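Local atomic coordinates of predicted phosphatase, HAD family (Clostridium acetobutylicum, PDB entry 3MC1), a protein that is predicted to be a phosphatase of the haloacid dehalogenase family, probably hydrolysing phosphate esters, though its substrate is not established. Residues S54-Y59 / E64-A69. Residues are numbered along the deposited sequence; the frame is centred on the assembly and turned at random.
Sequences SFMEYY and ETATVA
Phe55 carries most of this contact, laying one face of its ring flat against the methyl of Ala69. Ala69 CB stands 3.8 Å from the centroid of the Phe55 ring and only 5° off the ring normal, a well-centred CH-pi contact. The first torsion sets this up: with CG turned beside the backbone N and anti to the carbonyl carbon (chi1 -83°), the ring reaches across to the later turn of the partner helix. Nearer the backbone, Phe55 CB meets Ala66 CB at 4.1 Å. Next along, Met56 meets the same methyl from a different direction, its CG lying 3.7 Å from Ala66 CB. The residue is selenomethionine, and a flexible apolar chain suits this partly exposed border. Ala66 and Ala69, one turn apart, offer small methyls that let a bulky ring lie close to the helix, where the two CA atoms of Phe55 and Ala66 come within 5.7 Å. The N-to-C axes of the segments 54-59 and 64-69 are inclined at 112°, and the short loop between them turns the chain sharply into the next helix. Val26, Ser29 and Leu30 of helix 19-31 pack on Phe55, Phe46, from the loop before helix 51-59, meets its ring edge-to-face, and Ser29 OG hydrogen-bonds Ala69 O, binding this corner into the helical insertion between strands 6-9 and 104-109, probably the HAD cap domain, which sits beside the parallel sheet.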
ATOM      1  N   SER A  54       9.689   0.410   9.803  1.00 23.91           N
ATOM      2  CA  SER A  54       9.938   1.849   9.862  1.00 22.90           C
ATOM      3  C   SER A  54      10.352   2.369  11.244  1.00 23.40           C
ATOM      4  O   SER A  54      11.295   3.148  11.350  1.00 21.84           O
ATOM      5  CB  SER A  54       8.706   2.616   9.365  1.00 25.72           C
ATOM      6  OG  SER A  54       8.460   2.366   7.982  1.00 23.21           O
ATOM      7  N   PHE A  55       9.655   1.953  12.296  1.00 22.51           N
ATOM      8  CA  PHE A  55      10.008   2.410  13.643  1.00 23.53           C
ATOM      9  C   PHE A  55      11.409   1.921  14.018  1.00 25.66           C
ATOM     10  O   PHE A  55      12.186   2.642  14.649  1.00 25.35           O
ATOM     11  CB  PHE A  55       8.985   1.917  14.673  1.00 23.32           C
ATOM     12  CG  PHE A  55       7.748   2.777  14.767  1.00 21.45           C
ATOM     13  CD1 PHE A  55       7.849   4.132  15.076  1.00 19.33           C
ATOM     14  CD2 PHE A  55       6.481   2.228  14.553  1.00 21.99           C
ATOM     15  CE1 PHE A  55       6.709   4.931  15.173  1.00 20.44           C
ATOM     16  CE2 PHE A  55       5.335   3.017  14.649  1.00 20.66           C
ATOM     17  CZ  PHE A  55       5.448   4.371  14.959  1.00 20.91           C
HETATM   18  N   MSE A  56      11.729   0.693  13.626  1.00 26.87           N
HETATM   19  CA  MSE A  56      13.039   0.123  13.915  1.00 29.97           C
HETATM   20  C   MSE A  56      14.146   0.814  13.125  1.00 30.29           C
HETATM   21  O   MSE A  56      15.203   1.129  13.669  1.00 30.09           O
HETATM   22  CB  MSE A  56      13.043  -1.376  13.606  1.00 31.75           C
HETATM   23  CG  MSE A  56      12.176  -2.191  14.539  1.00 35.04           C
HETATM   24 SE   MSE A  56      12.258  -4.072  14.148  1.00 44.67          SE
HETATM   25  CE  MSE A  56      13.970  -4.468  14.973  1.00 41.98           C
ATOM     26  N   GLU A  57      13.890   1.066  11.845  1.00 31.67           N
ATOM     27  CA  GLU A  57      14.870   1.705  10.974  1.00 34.05           C
ATOM     28  C   GLU A  57      15.093   3.188  11.250  1.00 34.68           C
ATOM     29  O   GLU A  57      16.231   3.643  11.320  1.00 35.80           O
ATOM     30  CB  GLU A  57      14.458   1.538   9.510  1.00 36.47           C
ATOM     31  CG  GLU A  57      15.537   1.932   8.511  1.00 41.71           C
ATOM     32  CD  GLU A  57      15.019   2.003   7.081  1.00 45.32           C
ATOM     33  OE1 GLU A  57      14.200   1.135   6.695  1.00 47.86           O
ATOM     34  OE2 GLU A  57      15.443   2.921   6.338  1.00 46.88           O
ATOM     35  N   TYR A  58      14.009   3.941  11.402  1.00 34.38           N
ATOM     36  CA  TYR A  58      14.097   5.383  11.629  1.00 34.75           C
ATOM     37  C   TYR A  58      14.272   5.826  13.080  1.00 35.07           C
ATOM     38  O   TYR A  58      14.625   6.983  13.342  1.00 34.97           O
ATOM     39  CB  TYR A  58      12.865   6.069  11.036  1.00 34.39           C
ATOM     40  CG  TYR A  58      12.672   5.790   9.564  1.00 36.32           C
ATOM     41  CD1 TYR A  58      13.599   6.238   8.627  1.00 36.94           C
ATOM     42  CD2 TYR A  58      11.588   5.040   9.111  1.00 36.63           C
ATOM     43  CE1 TYR A  58      13.458   5.944   7.275  1.00 38.17           C
ATOM     44  CE2 TYR A  58      11.436   4.738   7.760  1.00 37.51           C
ATOM     45  CZ  TYR A  58      12.378   5.192   6.848  1.00 38.12           C
ATOM     46  OH  TYR A  58      12.257   4.884   5.514  1.00 37.87           O
ATOM     47  N   TYR A  59      14.029   4.922  14.022  1.00 34.33           N
ATOM     48  CA  TYR A  59      14.158   5.269  15.432  1.00 35.50           C
ATOM     49  C   TYR A  59      14.903   4.213  16.230  1.00 35.79           C
ATOM     50  O   TYR A  59      14.893   4.223  17.458  1.00 36.35           O
ATOM     51  CB  TYR A  59      12.768   5.537  16.022  1.00 35.05           C
ATOM     52  CG  TYR A  59      12.169   6.797  15.448  1.00 34.25           C
ATOM     53  CD1 TYR A  59      12.545   8.046  15.936  1.00 34.81           C
ATOM     54  CD2 TYR A  59      11.327   6.752  14.333  1.00 35.03           C
ATOM     55  CE1 TYR A  59      12.112   9.222  15.325  1.00 34.84           C
ATOM     56  CE2 TYR A  59      10.889   7.928  13.710  1.00 35.05           C
ATOM     57  CZ  TYR A  59      11.291   9.157  14.215  1.00 35.66           C
ATOM     58  OH  TYR A  59      10.907  10.326  13.593  1.00 35.55           O
ATOM     59  N   GLU A  64      10.326  -5.460  20.328  1.00 35.81           N
ATOM     60  CA  GLU A  64       9.314  -5.166  21.341  1.00 35.59           C
ATOM     61  C   GLU A  64       8.936  -3.688  21.477  1.00 33.25           C
ATOM     62  O   GLU A  64       7.765  -3.362  21.680  1.00 32.00           O
ATOM     63  CB  GLU A  64       9.767  -5.713  22.704  1.00 38.69           C
ATOM     64  CG  GLU A  64      10.961  -4.985  23.305  1.00 43.80           C
ATOM     65  CD  GLU A  64      11.452  -5.615  24.605  1.00 47.16           C
ATOM     66  OE1 GLU A  64      10.625  -5.831  25.524  1.00 47.55           O
ATOM     67  OE2 GLU A  64      12.670  -5.886  24.705  1.00 48.29           O
ATOM     68  N   THR A  65       9.917  -2.795  21.371  1.00 31.03           N
ATOM     69  CA  THR A  65       9.644  -1.365  21.488  1.00 30.00           C
ATOM     70  C   THR A  65       8.859  -0.859  20.278  1.00 27.83           C
ATOM     71  O   THR A  65       7.992   0.011  20.404  1.00 26.26           O
ATOM     72  CB  THR A  65      10.939  -0.541  21.596  1.00 30.99           C
ATOM     73  OG1 THR A  65      11.725  -1.021  22.692  1.00 33.40           O
ATOM     74  CG2 THR A  65      10.610   0.923  21.836  1.00 31.80           C
ATOM     75  N   ALA A  66       9.176  -1.402  19.106  1.00 25.96           N
ATOM     76  CA  ALA A  66       8.488  -1.013  17.883  1.00 24.85           C
ATOM     77  C   ALA A  66       7.042  -1.479  17.991  1.00 23.64           C
ATOM     78  O   ALA A  66       6.121  -0.818  17.508  1.00 24.71           O
ATOM     79  CB  ALA A  66       9.165  -1.647  16.669  1.00 24.86           C
ATOM     80  N   THR A  67       6.848  -2.619  18.641  1.00 22.22           N
ATOM     81  CA  THR A  67       5.514  -3.168  18.819  1.00 25.25           C
ATOM     82  C   THR A  67       4.672  -2.267  19.714  1.00 24.91           C
ATOM     83  O   THR A  67       3.464  -2.129  19.512  1.00 23.98           O
ATOM     84  CB  THR A  67       5.578  -4.571  19.429  1.00 25.64           C
ATOM     85  OG1 THR A  67       6.267  -5.442  18.526  1.00 28.78           O
ATOM     86  CG2 THR A  67       4.179  -5.109  19.672  1.00 28.50           C
ATOM     87  N   VAL A  68       5.317  -1.652  20.701  1.00 24.94           N
ATOM     88  CA  VAL A  68       4.617  -0.753  21.613  1.00 24.60           C
ATOM     89  C   VAL A  68       4.224   0.486  20.831  1.00 22.12           C
ATOM     90  O   VAL A  68       3.097   0.980  20.948  1.00 22.10           O
ATOM     91  CB  VAL A  68       5.519  -0.333  22.802  1.00 26.40           C
ATOM     92  CG1 VAL A  68       4.836   0.770  23.611  1.00 26.52           C
ATOM     93  CG2 VAL A  68       5.797  -1.535  23.688  1.00 28.15           C
ATOM     94  N   ALA A  69       5.170   0.973  20.029  1.00 19.46           N
ATOM     95  CA  ALA A  69       4.964   2.145  19.197  1.00 18.75           C
ATOM     96  C   ALA A  69       3.818   1.917  18.208  1.00 19.32           C
ATOM     97  O   ALA A  69       3.041   2.832  17.923  1.00 18.51           O
ATOM     98  CB  ALA A  69       6.245   2.471  18.442  1.00 16.36           C
TER